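Long-range contacts in 2-oxoglutarate dehydrogenase E3 component (Thermus thermophilus, PDB 2YQU), which probably reoxidises the dihydrolipoyl groups of 2-oxo acid dehydrogenase complexes, passing their electrons through a bound FAD to NAD(+): residues M25-V30 / N102-H107; L114-V119 / V294-A299; A50-T55 / G183-R188; D332-P337 / V349-E354. One frame throughout, in Å; residues are numbered along the deposited sequence.

Contact 1 of 4, residues M25-V30 / N102-H107; sequences MKVGVV and NGIARH
Strands 27-30 and 105-107 run parallel, 22° apart in direction with 4.6 Å between their axes, and Gly-28, Val-29 and Val-30 pair with Ala-105, Arg-106 and His-107. Three backbone bonds lace them together: Ala-105 N gives to Val-27 O, Val-29 N to Ala-105 O (2.9 Å) and His-107 N to Val-29 O (2.8 Å). Ahead of the paired region one water accepts a hydrogen bond from Val-27 N and gives to Met-25 O and Gly-103 O, while a second gives to Val-27 O and, at 3.3 Å, to Gly-103 O. On the face that carries Val-29, its CG2 meets CG2 of Ile-104 at 3.5 Å. That branch of Val-29 stands beside its own backbone N, because CG1 takes the place anti to it (chi1 -179°), and helix 11-22 packs on the same valine through Ala-17. On the other face the His-107 ring stands with its edge to Val-29 O, CD2 being 3.7 Å from that oxygen. Both ring nitrogens have partners beyond the two strands, NE2 the hydroxyl of Tyr-2 and ND1 the carboxylate of Glu-126. Arg-106 bends at chi2 (-98°), and its guanidinium reaches the carbonyls of Glu-31, Glu-33 and Lys-34; its NE bond to His-107 O is weak. The contact forms the outer edge of the parallel sheet of the FAD-binding Rossmann domain, where Val-30 lines the flavin nucleotide's pocket. Backbone bonds therefore set the register, apolar branches pack on the face covered by helix 11-22, and two waters bridge the chains just ahead of the first strand-to-strand bond.

Contact 2 of 4, residues L114-V119 / V294-A299; sequences LSERKV and VPHIYA
Arg-117 lays its guanidinium flat over the imidazole of His-296, the centres 3.7 Å apart and the planes only 13° from parallel. NH2 stands over the middle of the ring, 3.5 Å from His-296 CG; a bend at chi3 (79°) turns the end of the arginine chain across the histidine, and the same NH2 also gives a hydrogen bond to Arg-131 O. At the ring edge, His-296 NE2 donates to Glu-116 O (2.7 Å); that oxygen lies near the ring plane, whereas NE2 stands well above the plane of the carbonyl. The Glu-116 carboxylate stands almost upright to the imidazole, with OE1 3.6 Å from His-296 CE1 and 3.7 Å from Val-294 CG1. Without the imidazole, as with an alanine here, Glu-116 O is likely to lose this donor and the Arg-117 guanidinium the surface it stacks on. Ile-297 CD1 also comes to 3.6 Å from Glu-116 O. The contact thus ties the turn between strands 111-113 and 118-121 of the small antiparallel sheet to the type I turn from Val-294 to Ile-297, which leads into strand 297-299, the edge strand of the parallel FAD-domain sheet beside strand 133-135, with helix 310-326 packed on Tyr-298.

Contact 3 of 4, residues A50-T55 / G183-R188; sequences ALLETT and GVVWHR
Thr-55 OG1 sits between two partners: it donates to Leu-51 O one turn back in its own helix (2.6 Å) and accepts from Arg-188 NH1 across the contact (3.1 Å). The arginine bond is nearly straight, 164° at the hydrogen, with the hydroxyl oxygen in the guanidinium plane. Arg-188 gets there by stretching its chain from CG to NE, and on the way its CD passes 3.4 Å from Thr-55 OG1. NH1 also lies 2.8 Å from Leu-52 O. Within its own helix, Val-184 CG1 lies over one face of the guanidinium. Beside this polar grip, the two branches of Val-185 divide the apolar work. CG2 presses on Leu-52 CD2 at 3.7 Å and also meets Leu-51 CB, while CG1 faces Thr-55 CG2 (4.2 Å). Putting a valine at Thr-55 would probably leave Arg-188 NH1 without its hydroxyl acceptor and the end of the arginine freer to turn. Segments 50-55 and 183-188 of helices 45-63 and 177-188 run with axes 9.5 Å apart, crossing at 35°. The first helix belongs to the FAD-binding part and begins at Cys-45, half of the disulfide with Cys-40; the second follows the glycine-rich turn of the NAD-binding part, and Leu-52 lies close to Lys-49 and Glu-181, which bind FAD and NAD(+). Glu-53, on another side of its helix, forms a salt bridge to Arg-375 of the second subunit. Since all the touching residues are buried, Thr-55 OG1 probably offsets part of the cost of burying the guanidinium, while the valine and leucines pack the apolar side of this patch between the two parts.

Contact 4 of 4, residues D332-P337 / V349-E354; sequences DYQAIP and VGYTEE
The link after helix 310-326 meets the end of strand 345-350, in the antiparallel sheet of the dimerisation domain: a short 3-10 turn, 333-335, comes up against the strand as the chain leaves it for helix 353-359. Gln-334 sets its amide over the ring of Tyr-351, with OE1 above the ring centre, 3.2 Å from Tyr-351 CZ, and amide and ring planes 34° apart. Its chain is bent at chi2 (-51°), which folds the amide back over the tyrosine; the carbonyl oxygen faces the pi cloud, while NE2 lies farther off near the hydroxyl, 3.7 Å from Tyr-351 OH. Along the backbone, Val-349 CG2 packs against the turn, 3.6 Å from Gln-334 O and 3.7 Å from Ala-335 C, and its CB lies 4.4 Å from Pro-337 CB. A water accepts from Gly-350 N (2.9 Å) and lies 2.7 Å from Ile-336 O, bridging the strand end to the turn. Positive phi at Gly-350 turns the chain out of the strand. Helix 407-419 covers the apolar side, with Leu-418 on Val-349 and Ala-415 on Pro-337, and Val-349 pairs with strand 397-404 through Val-400; Pro-431 of the second subunit packs on Ala-335 and Ile-336.

Contacts 1 and 2 belong to the FAD-binding part, their centres 16 Å apart, and reach the two outermost strands of one parallel sheet, 105-108 and 297-299. Contact 3 lies across the chain's centre from contact 2, with centres 42 Å apart, and joins helix 45-63 to helix 177-188 of the NAD-binding part. Its segments alternate along the chain with those of contacts 1 and 2; contact 2 spans the NAD-binding part, inserted within the FAD-binding part. Contact 4 comes last, on the antiparallel sheet of the dimerisation domain, 27 Å from contact 3 between centres. Contacts 3 and 4 both touch the second subunit, the first from the nucleotide-binding parts, the other from beside the dimerisation sheet.

Contact 1 of 4, residues M25-V30 / N102-H107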
loop_
_atom_site.group_PDB
_atom_site.type_symbol
_atom_site.label_atom_id
_atom_site.label_comp_id
_atom_site.label_asym_id
_atom_site.label_seq_id
_atom_site.Cartn_x
_atom_site.Cartn_y
_atom_site.Cartn_z
ATOM N N MET A 25 9.662 -33.931 0.192
ATOM C CA MET A 25 9.301 -34.745 -0.965
ATOM C C MET A 25 10.386 -34.684 -2.040
ATOM O O MET A 25 11.064 -33.663 -2.204
ATOM C CB MET A 25 7.970 -34.262 -1.568
ATOM C CG MET A 25 6.777 -34.321 -0.618
ATOM S SD MET A 25 5.226 -33.935 -1.464
ATOM C CE MET A 25 4.872 -35.538 -2.151
ATOM N N LYS A 26 10.538 -35.782 -2.773
ATOM C CA LYS A 26 11.371 -35.810 -3.968
ATOM C C LYS A 26 10.466 -35.422 -5.115
ATOM O O LYS A 26 9.507 -36.127 -5.405
ATOM C CB LYS A 26 11.948 -37.205 -4.212
ATOM C CG LYS A 26 12.774 -37.317 -5.474
ATOM C CD LYS A 26 13.286 -38.741 -5.694
ATOM C CE LYS A 26 14.166 -38.839 -6.936
ATOM N NZ LYS A 26 14.214 -40.247 -7.477
ATOM N N VAL A 27 10.775 -34.304 -5.759
ATOM C CA VAL A 27 9.845 -33.668 -6.682
ATOM C C VAL A 27 10.431 -33.552 -8.078
ATOM O O VAL A 27 11.593 -33.184 -8.245
ATOM C CB VAL A 27 9.475 -32.247 -6.209
ATOM C CG1 VAL A 27 8.434 -31.640 -7.130
ATOM C CG2 VAL A 27 8.990 -32.276 -4.772
ATOM N N GLY A 28 9.605 -33.877 -9.064
ATOM C CA GLY A 28 9.883 -33.601 -10.459
ATOM C C GLY A 28 8.792 -32.723 -11.041
ATOM O O GLY A 28 7.644 -32.777 -10.605
ATOM N N VAL A 29 9.158 -31.932 -12.041
ATOM C CA VAL A 29 8.247 -30.995 -12.692
ATOM C C VAL A 29 8.404 -31.134 -14.209
ATOM O O VAL A 29 9.521 -31.079 -14.726
ATOM C CB VAL A 29 8.552 -29.538 -12.269
ATOM C CG1 VAL A 29 7.585 -28.552 -12.938
ATOM C CG2 VAL A 29 8.469 -29.386 -10.753
ATOM N N VAL A 30 7.291 -31.328 -14.910
ATOM C CA VAL A 30 7.272 -31.314 -16.366
ATOM C C VAL A 30 6.640 -30.012 -16.843
ATOM O O VAL A 30 5.546 -29.651 -16.417
ATOM C CB VAL A 30 6.482 -32.512 -16.949
ATOM C CG1 VAL A 30 6.796 -32.691 -18.427
ATOM C CG2 VAL A 30 6.777 -33.792 -16.178
ATOM N N ASN A 102 16.269 -25.955 -4.293
ATOM C CA ASN A 102 15.384 -26.872 -3.577
ATOM C C ASN A 102 15.474 -28.321 -4.073
ATOM O O ASN A 102 14.752 -29.189 -3.575
ATOM C CB ASN A 102 13.936 -26.381 -3.667
ATOM C CG ASN A 102 13.662 -25.216 -2.725
ATOM O OD1 ASN A 102 13.497 -25.418 -1.524
ATOM N ND2 ASN A 102 13.633 -23.998 -3.262
ATOM N N GLY A 103 16.350 -28.573 -5.045
ATOM C CA GLY A 103 16.607 -29.923 -5.533
ATOM C C GLY A 103 15.470 -30.523 -6.339
ATOM O O GLY A 103 15.252 -31.737 -6.333
ATOM N N ILE A 104 14.750 -29.660 -7.043
ATOM C CA ILE A 104 13.618 -30.058 -7.864
ATOM C C ILE A 104 14.110 -30.389 -9.269
ATOM O O ILE A 104 14.794 -29.579 -9.905
ATOM C CB ILE A 104 12.585 -28.919 -7.881
ATOM C CG1 ILE A 104 11.954 -28.777 -6.492
ATOM C CG2 ILE A 104 11.503 -29.166 -8.938
ATOM C CD1 ILE A 104 11.335 -27.422 -6.247
ATOM N N ALA A 105 13.786 -31.596 -9.726
ATOM C CA ALA A 105 14.137 -32.040 -11.064
ATOM C C ALA A 105 13.149 -31.458 -12.060
ATOM O O ALA A 105 11.953 -31.379 -11.785
ATOM C CB ALA A 105 14.117 -33.540 -11.134
ATOM N N ARG A 106 13.655 -31.044 -13.213
ATOM C CA ARG A 106 12.825 -30.445 -14.244
ATOM C C ARG A 106 12.958 -31.209 -15.554
ATOM O O ARG A 106 14.063 -31.568 -15.962
ATOM C CB ARG A 106 13.207 -28.973 -14.428
ATOM C CG ARG A 106 12.277 -28.208 -15.348
ATOM C CD ARG A 106 12.795 -28.094 -16.760
ATOM N NE ARG A 106 11.745 -27.787 -17.724
ATOM C CZ ARG A 106 11.623 -26.640 -18.384
ATOM N NH1 ARG A 106 12.456 -25.632 -18.184
ATOM N NH2 ARG A 106 10.641 -26.494 -19.253
ATOM N N HIS A 107 11.822 -31.451 -16.200
ATOM C CA HIS A 107 11.748 -32.100 -17.506
ATOM C C HIS A 107 11.075 -31.141 -18.478
ATOM O O HIS A 107 10.080 -30.515 -18.135
ATOM C CB HIS A 107 10.921 -33.378 -17.424
ATOM C CG HIS A 107 11.401 -34.343 -16.388
ATOM N ND1 HIS A 107 12.116 -35.479 -16.707
ATOM C CD2 HIS A 107 11.277 -34.340 -15.040
ATOM C CE1 HIS A 107 12.407 -36.135 -15.597
ATOM N NE2 HIS A 107 11.917 -35.462 -14.571
HETATM O O HOH W 1 12.752 -32.451 -4.514
HETATM O O HOH W 2 13.923 -34.496 -7.450
#

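Contact 2 of 4, residues L114-V119 / V294-A299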
loop_
_atom_site.group_PDB
_atom_site.type_symbol
_atom_site.label_atom_id
_atom_site.label_comp_id
_atom_site.label_asym_id
_atom_site.label_seq_id
_atom_site.Cartn_x
_atom_site.Cartn_y
_atom_site.Cartn_z
ATOM N N LEU A 114 -0.124 -41.928 -19.016
ATOM C CA LEU A 114 -0.114 -43.296 -19.534
ATOM C C LEU A 114 -0.981 -44.179 -18.646
ATOM O O LEU A 114 -1.667 -45.076 -19.135
ATOM C CB LEU A 114 1.320 -43.830 -19.560
ATOM C CG LEU A 114 2.175 -43.648 -20.821
ATOM C CD1 LEU A 114 1.748 -42.496 -21.719
ATOM C CD2 LEU A 114 3.641 -43.524 -20.431
ATOM N N SER A 115 -0.926 -43.922 -17.340
ATOM C CA SER A 115 -1.796 -44.555 -16.352
ATOM C C SER A 115 -2.023 -43.567 -15.206
ATOM O O SER A 115 -1.622 -42.401 -15.300
ATOM C CB SER A 115 -1.147 -45.831 -15.819
ATOM O OG SER A 115 -0.024 -45.526 -15.016
ATOM N N GLU A 116 -2.643 -44.029 -14.122
ATOM C CA GLU A 116 -2.859 -43.173 -12.951
ATOM C C GLU A 116 -1.557 -42.813 -12.220
ATOM O O GLU A 116 -1.533 -41.868 -11.436
ATOM C CB GLU A 116 -3.858 -43.810 -11.968
ATOM C CG GLU A 116 -3.527 -45.225 -11.525
ATOM C CD GLU A 116 -4.295 -45.666 -10.289
ATOM O OE1 GLU A 116 -5.364 -45.081 -9.992
ATOM O OE2 GLU A 116 -3.822 -46.610 -9.612
ATOM N N ARG A 117 -0.485 -43.559 -12.472
ATOM C CA ARG A 117 0.786 -43.329 -11.785
ATOM C C ARG A 117 1.954 -43.039 -12.716
ATOM O O ARG A 117 3.066 -42.827 -12.243
ATOM C CB ARG A 117 1.127 -44.539 -10.913
ATOM C CG ARG A 117 -0.087 -45.180 -10.261
ATOM C CD ARG A 117 0.216 -45.902 -8.970
ATOM N NE ARG A 117 0.344 -44.953 -7.866
ATOM C CZ ARG A 117 -0.486 -44.860 -6.825
ATOM N NH1 ARG A 117 -1.553 -45.647 -6.708
ATOM N NH2 ARG A 117 -0.247 -43.950 -5.891
ATOM N N LYS A 118 1.714 -43.023 -14.027
ATOM C CA LYS A 118 2.797 -42.888 -14.999
ATOM C C LYS A 118 2.487 -41.827 -16.041
ATOM O O LYS A 118 1.377 -41.770 -16.544
ATOM C CB LYS A 118 3.053 -44.220 -15.706
ATOM C CG LYS A 118 4.405 -44.290 -16.406
ATOM C CD LYS A 118 4.706 -45.700 -16.933
ATOM C CE LYS A 118 4.672 -46.743 -15.818
ATOM N NZ LYS A 118 5.623 -47.877 -16.044
ATOM N N VAL A 119 3.496 -41.021 -16.366
ATOM C CA VAL A 119 3.360 -39.894 -17.281
ATOM C C VAL A 119 4.498 -39.913 -18.300
ATOM O O VAL A 119 5.668 -40.009 -17.929
ATOM C CB VAL A 119 3.405 -38.555 -16.502
ATOM C CG1 VAL A 119 3.457 -37.369 -17.450
ATOM C CG2 VAL A 119 2.210 -38.447 -15.582
ATOM N N VAL A 294 -9.442 -39.564 -8.505
ATOM C CA VAL A 294 -8.338 -40.485 -8.238
ATOM C C VAL A 294 -7.511 -39.863 -7.113
ATOM O O VAL A 294 -6.836 -38.859 -7.335
ATOM C CB VAL A 294 -7.474 -40.713 -9.492
ATOM C CG1 VAL A 294 -6.288 -41.584 -9.164
ATOM C CG2 VAL A 294 -8.314 -41.332 -10.594
ATOM N N PRO A 295 -7.567 -40.445 -5.913
ATOM C CA PRO A 295 -7.146 -39.748 -4.684
ATOM C C PRO A 295 -5.695 -39.239 -4.614
ATOM O O PRO A 295 -5.456 -38.269 -3.909
ATOM C CB PRO A 295 -7.380 -40.796 -3.583
ATOM C CG PRO A 295 -8.288 -41.796 -4.164
ATOM C CD PRO A 295 -8.027 -41.817 -5.631
ATOM N N HIS A 296 -4.753 -39.889 -5.296
ATOM C CA HIS A 296 -3.355 -39.449 -5.302
ATOM C C HIS A 296 -3.039 -38.439 -6.415
ATOM O O HIS A 296 -1.885 -38.045 -6.585
ATOM C CB HIS A 296 -2.407 -40.653 -5.422
ATOM C CG HIS A 296 -2.481 -41.353 -6.743
ATOM N ND1 HIS A 296 -3.379 -42.367 -6.994
ATOM C CD2 HIS A 296 -1.787 -41.171 -7.892
ATOM C CE1 HIS A 296 -3.227 -42.788 -8.238
ATOM N NE2 HIS A 296 -2.270 -42.076 -8.806
ATOM N N ILE A 297 -4.049 -38.064 -7.194
ATOM C CA ILE A 297 -3.892 -37.054 -8.232
ATOM C C ILE A 297 -4.679 -35.831 -7.808
ATOM O O ILE A 297 -5.878 -35.921 -7.564
ATOM C CB ILE A 297 -4.391 -37.543 -9.586
ATOM C CG1 ILE A 297 -3.688 -38.844 -9.962
ATOM C CG2 ILE A 297 -4.101 -36.494 -10.652
ATOM C CD1 ILE A 297 -4.118 -39.391 -11.286
ATOM N N TYR A 298 -3.981 -34.710 -7.712
ATOM C CA TYR A 298 -4.558 -33.444 -7.307
ATOM C C TYR A 298 -4.574 -32.504 -8.508
ATOM O O TYR A 298 -3.835 -32.698 -9.463
ATOM C CB TYR A 298 -3.719 -32.813 -6.207
ATOM C CG TYR A 298 -3.719 -33.536 -4.868
ATOM C CD1 TYR A 298 -3.157 -34.801 -4.731
ATOM C CD2 TYR A 298 -4.226 -32.923 -3.735
ATOM C CE1 TYR A 298 -3.131 -35.450 -3.497
ATOM C CE2 TYR A 298 -4.206 -33.560 -2.497
ATOM C CZ TYR A 298 -3.662 -34.820 -2.386
ATOM O OH TYR A 298 -3.646 -35.443 -1.151
ATOM N N ALA A 299 -5.400 -31.469 -8.446
ATOM C CA ALA A 299 -5.416 -30.434 -9.486
ATOM C C ALA A 299 -5.655 -29.070 -8.864
ATOM O O ALA A 299 -6.405 -28.955 -7.899
ATOM C CB ALA A 299 -6.482 -30.735 -10.516
#

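Contact 3 of 4, residues A50-T55 / G183-R188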
loop_
_atom_site.group_PDB
_atom_site.type_symbol
_atom_site.label_atom_id
_atom_site.label_comp_id
_atom_site.label_asym_id
_atom_site.label_seq_id
_atom_site.Cartn_x
_atom_site.Cartn_y
_atom_site.Cartn_z
ATOM N N ALA A 50 4.571 -4.731 -15.704
ATOM C CA ALA A 50 5.703 -3.926 -16.195
ATOM C C ALA A 50 5.201 -2.801 -17.107
ATOM O O ALA A 50 5.570 -1.631 -16.935
ATOM C CB ALA A 50 6.719 -4.805 -16.923
ATOM N N LEU A 51 4.312 -3.146 -18.027
ATOM C CA LEU A 51 3.757 -2.178 -18.960
ATOM C C LEU A 51 2.844 -1.191 -18.250
ATOM O O LEU A 51 2.867 -0.015 -18.551
ATOM C CB LEU A 51 2.980 -2.866 -20.086
ATOM C CG LEU A 51 3.825 -3.639 -21.109
ATOM C CD1 LEU A 51 2.899 -4.262 -22.130
ATOM C CD2 LEU A 51 4.859 -2.773 -21.808
ATOM N N LEU A 52 2.048 -1.674 -17.304
ATOM C CA LEU A 52 1.117 -0.807 -16.591
ATOM C C LEU A 52 1.830 0.217 -15.699
ATOM O O LEU A 52 1.454 1.392 -15.676
ATOM C CB LEU A 52 0.143 -1.632 -15.748
ATOM C CG LEU A 52 -0.982 -2.286 -16.558
ATOM C CD1 LEU A 52 -1.545 -3.482 -15.813
ATOM C CD2 LEU A 52 -2.087 -1.274 -16.881
ATOM N N GLU A 53 2.835 -0.226 -14.953
ATOM C CA GLU A 53 3.539 0.669 -14.033
ATOM C C GLU A 53 4.265 1.765 -14.805
ATOM O O GLU A 53 4.208 2.930 -14.425
ATOM C CB GLU A 53 4.533 -0.103 -13.165
ATOM C CG GLU A 53 3.873 -0.984 -12.116
ATOM C CD GLU A 53 3.360 -0.205 -10.920
ATOM O OE1 GLU A 53 2.957 -0.834 -9.929
ATOM O OE2 GLU A 53 3.369 1.039 -10.951
ATOM N N THR A 54 4.938 1.382 -15.886
ATOM C CA THR A 54 5.737 2.317 -16.675
ATOM C C THR A 54 4.876 3.270 -17.484
ATOM O O THR A 54 5.172 4.457 -17.539
ATOM C CB THR A 54 6.732 1.578 -17.607
ATOM O OG1 THR A 54 6.070 0.527 -18.325
ATOM C CG2 THR A 54 7.818 0.886 -16.800
ATOM N N THR A 55 3.814 2.766 -18.111
ATOM C CA THR A 55 2.944 3.640 -18.901
ATOM C C THR A 55 2.198 4.591 -17.994
ATOM O O THR A 55 1.892 5.703 -18.394
ATOM C CB THR A 55 1.936 2.869 -19.780
ATOM O OG1 THR A 55 1.201 1.922 -18.995
ATOM C CG2 THR A 55 2.655 2.061 -20.849
ATOM N N GLY A 183 -6.005 -2.615 -22.691
ATOM C CA GLY A 183 -6.649 -1.470 -23.313
ATOM C C GLY A 183 -6.050 -0.182 -22.777
ATOM O O GLY A 183 -5.674 0.701 -23.547
ATOM N N VAL A 184 -5.932 -0.100 -21.453
ATOM C CA VAL A 184 -5.393 1.082 -20.780
ATOM C C VAL A 184 -3.916 1.302 -21.140
ATOM O O VAL A 184 -3.505 2.429 -21.370
ATOM C CB VAL A 184 -5.583 0.988 -19.246
ATOM C CG1 VAL A 184 -4.684 1.984 -18.493
ATOM C CG2 VAL A 184 -7.042 1.215 -18.883
ATOM N N VAL A 185 -3.130 0.228 -21.214
ATOM C CA VAL A 185 -1.716 0.340 -21.557
ATOM C C VAL A 185 -1.557 1.123 -22.864
ATOM O O VAL A 185 -0.770 2.054 -22.935
ATOM C CB VAL A 185 -1.060 -1.052 -21.709
ATOM C CG1 VAL A 185 0.260 -0.967 -22.472
ATOM C CG2 VAL A 185 -0.837 -1.690 -20.345
ATOM N N TRP A 186 -2.315 0.732 -23.884
ATOM C CA TRP A 186 -2.150 1.309 -25.219
ATOM C C TRP A 186 -2.856 2.655 -25.338
ATOM O O TRP A 186 -2.382 3.545 -26.059
ATOM C CB TRP A 186 -2.579 0.295 -26.292
ATOM C CG TRP A 186 -1.644 -0.878 -26.303
ATOM C CD1 TRP A 186 -1.901 -2.135 -25.836
ATOM C CD2 TRP A 186 -0.278 -0.880 -26.719
ATOM N NE1 TRP A 186 -0.787 -2.927 -25.973
ATOM C CE2 TRP A 186 0.226 -2.179 -26.509
ATOM C CE3 TRP A 186 0.573 0.085 -27.271
ATOM C CZ2 TRP A 186 1.540 -2.537 -26.831
ATOM C CZ3 TRP A 186 1.879 -0.269 -27.587
ATOM C CH2 TRP A 186 2.349 -1.570 -27.368
ATOM N N HIS A 187 -3.946 2.832 -24.591
ATOM C CA HIS A 187 -4.623 4.124 -24.515
ATOM C C HIS A 187 -3.678 5.206 -23.974
ATOM O O HIS A 187 -3.640 6.330 -24.483
ATOM C CB HIS A 187 -5.868 4.037 -23.643
ATOM C CG HIS A 187 -6.457 5.372 -23.318
ATOM N ND1 HIS A 187 -7.059 6.168 -24.267
ATOM C CD2 HIS A 187 -6.486 6.073 -22.163
ATOM C CE1 HIS A 187 -7.454 7.297 -23.702
ATOM N NE2 HIS A 187 -7.119 7.263 -22.425
ATOM N N ARG A 188 -2.909 4.853 -22.949
ATOM C CA ARG A 188 -1.930 5.768 -22.371
ATOM C C ARG A 188 -0.872 6.211 -23.377
ATOM O O ARG A 188 -0.299 7.286 -23.236
ATOM C CB ARG A 188 -1.228 5.107 -21.196
ATOM C CG ARG A 188 -2.087 4.947 -19.998
ATOM C CD ARG A 188 -1.482 4.009 -18.983
ATOM N NE ARG A 188 -2.239 4.007 -17.739
ATOM C CZ ARG A 188 -1.971 3.205 -16.717
ATOM N NH1 ARG A 188 -0.945 2.368 -16.771
ATOM N NH2 ARG A 188 -2.720 3.266 -15.619
#

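Contact 4 of 4, residues D332-P337 / V349-E354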
loop_
_atom_site.group_PDB
_atom_site.type_symbol
_atom_site.label_atom_id
_atom_site.label_comp_id
_atom_site.label_asym_id
_atom_site.label_seq_id
_atom_site.Cartn_x
_atom_site.Cartn_y
_atom_site.Cartn_z
ATOM N N ASP A 332 -8.211 -20.359 2.202
ATOM C CA ASP A 332 -9.255 -19.430 2.577
ATOM C C ASP A 332 -9.607 -18.603 1.359
ATOM O O ASP A 332 -8.992 -17.571 1.118
ATOM C CB ASP A 332 -8.801 -18.526 3.715
ATOM C CG ASP A 332 -9.920 -17.665 4.236
ATOM O OD1 ASP A 332 -11.023 -17.688 3.637
ATOM O OD2 ASP A 332 -9.793 -16.942 5.243
ATOM N N TYR A 333 -10.594 -19.062 0.593
ATOM C CA TYR A 333 -10.998 -18.366 -0.640
ATOM C C TYR A 333 -11.548 -16.963 -0.373
ATOM O O TYR A 333 -11.428 -16.081 -1.219
ATOM C CB TYR A 333 -11.993 -19.219 -1.440
ATOM C CG TYR A 333 -11.326 -20.460 -1.984
ATOM C CD1 TYR A 333 -10.481 -20.384 -3.085
ATOM C CD2 TYR A 333 -11.491 -21.690 -1.365
ATOM C CE1 TYR A 333 -9.830 -21.510 -3.565
ATOM C CE2 TYR A 333 -10.842 -22.829 -1.849
ATOM C CZ TYR A 333 -10.015 -22.722 -2.942
ATOM O OH TYR A 333 -9.366 -23.839 -3.430
ATOM N N GLN A 334 -12.113 -16.754 0.811
ATOM C CA GLN A 334 -12.673 -15.443 1.187
ATOM C C GLN A 334 -11.627 -14.361 1.482
ATOM O O GLN A 334 -11.967 -13.174 1.597
ATOM C CB GLN A 334 -13.575 -15.600 2.413
ATOM C CG GLN A 334 -14.746 -16.517 2.180
ATOM C CD GLN A 334 -15.504 -16.150 0.933
ATOM O OE1 GLN A 334 -16.102 -15.072 0.864
ATOM N NE2 GLN A 334 -15.463 -17.023 -0.071
ATOM N N ALA A 335 -10.367 -14.761 1.614
ATOM C CA ALA A 335 -9.285 -13.822 1.892
ATOM C C ALA A 335 -8.406 -13.559 0.670
ATOM O O ALA A 335 -7.371 -12.915 0.789
ATOM C CB ALA A 335 -8.445 -14.329 3.052
ATOM N N ILE A 336 -8.808 -14.083 -0.493
ATOM C CA ILE A 336 -8.041 -13.921 -1.726
ATOM C C ILE A 336 -8.509 -12.673 -2.465
ATOM O O ILE A 336 -9.641 -12.641 -2.962
ATOM C CB ILE A 336 -8.214 -15.166 -2.636
ATOM C CG1 ILE A 336 -7.523 -16.366 -1.991
ATOM C CG2 ILE A 336 -7.657 -14.899 -4.035
ATOM C CD1 ILE A 336 -7.689 -17.684 -2.775
ATOM N N PRO A 337 -7.654 -11.654 -2.562
ATOM C CA PRO A 337 -8.017 -10.441 -3.302
ATOM C C PRO A 337 -7.956 -10.623 -4.807
ATOM O O PRO A 337 -7.164 -11.422 -5.318
ATOM C CB PRO A 337 -6.950 -9.441 -2.872
ATOM C CG PRO A 337 -5.779 -10.265 -2.556
ATOM C CD PRO A 337 -6.302 -11.545 -1.986
ATOM N N VAL A 349 -12.268 -8.247 -2.294
ATOM C CA VAL A 349 -11.908 -9.383 -1.470
ATOM C C VAL A 349 -13.140 -9.815 -0.676
ATOM O O VAL A 349 -13.961 -8.985 -0.265
ATOM C CB VAL A 349 -10.672 -9.094 -0.564
ATOM C CG1 VAL A 349 -10.966 -8.020 0.442
ATOM C CG2 VAL A 349 -10.191 -10.365 0.123
ATOM N N GLY A 350 -13.274 -11.119 -0.472
ATOM C CA GLY A 350 -14.443 -11.671 0.185
ATOM C C GLY A 350 -15.669 -11.512 -0.693
ATOM O O GLY A 350 -15.561 -11.440 -1.920
ATOM N N TYR A 351 -16.839 -11.442 -0.066
ATOM C CA TYR A 351 -18.103 -11.442 -0.789
ATOM C C TYR A 351 -18.483 -10.049 -1.273
ATOM O O TYR A 351 -18.251 -9.057 -0.577
ATOM C CB TYR A 351 -19.226 -11.989 0.103
ATOM C CG TYR A 351 -19.157 -13.485 0.341
ATOM C CD1 TYR A 351 -19.160 -14.008 1.632
ATOM C CD2 TYR A 351 -19.097 -14.374 -0.728
ATOM C CE1 TYR A 351 -19.102 -15.380 1.848
ATOM C CE2 TYR A 351 -19.036 -15.741 -0.525
ATOM C CZ TYR A 351 -19.044 -16.237 0.763
ATOM O OH TYR A 351 -18.980 -17.600 0.958
ATOM N N THR A 352 -19.083 -9.990 -2.460
ATOM C CA THR A 352 -19.720 -8.772 -2.938
ATOM C C THR A 352 -21.081 -8.623 -2.294
ATOM O O THR A 352 -21.614 -9.573 -1.739
ATOM C CB THR A 352 -19.903 -8.786 -4.469
ATOM O OG1 THR A 352 -20.774 -9.863 -4.833
ATOM C CG2 THR A 352 -18.588 -9.066 -5.214
ATOM N N GLU A 353 -21.635 -7.419 -2.375
ATOM C CA GLU A 353 -23.020 -7.178 -1.987
ATOM C C GLU A 353 -23.969 -8.124 -2.728
ATOM O O GLU A 353 -24.913 -8.625 -2.138
ATOM C CB GLU A 353 -23.410 -5.724 -2.263
ATOM C CG GLU A 353 -22.745 -4.732 -1.327
ATOM C CD GLU A 353 -23.547 -3.467 -1.159
ATOM O OE1 GLU A 353 -24.761 -3.578 -0.874
ATOM O OE2 GLU A 353 -22.959 -2.371 -1.297
ATOM N N GLU A 354 -23.679 -8.394 -3.998
ATOM C CA GLU A 354 -24.505 -9.278 -4.834
ATOM C C GLU A 354 -24.535 -10.690 -4.266
ATOM O O GLU A 354 -25.600 -11.303 -4.177
ATOM C CB GLU A 354 -23.996 -9.305 -6.280
ATOM C CG GLU A 354 -24.296 -8.039 -7.071
ATOM C CD GLU A 354 -23.512 -6.846 -6.559
ATOM O OE1 GLU A 354 -22.264 -6.905 -6.612
ATOM O OE2 GLU A 354 -24.138 -5.873 -6.074
HETATM O O HOH W 3 -12.002 -13.251 -1.915
#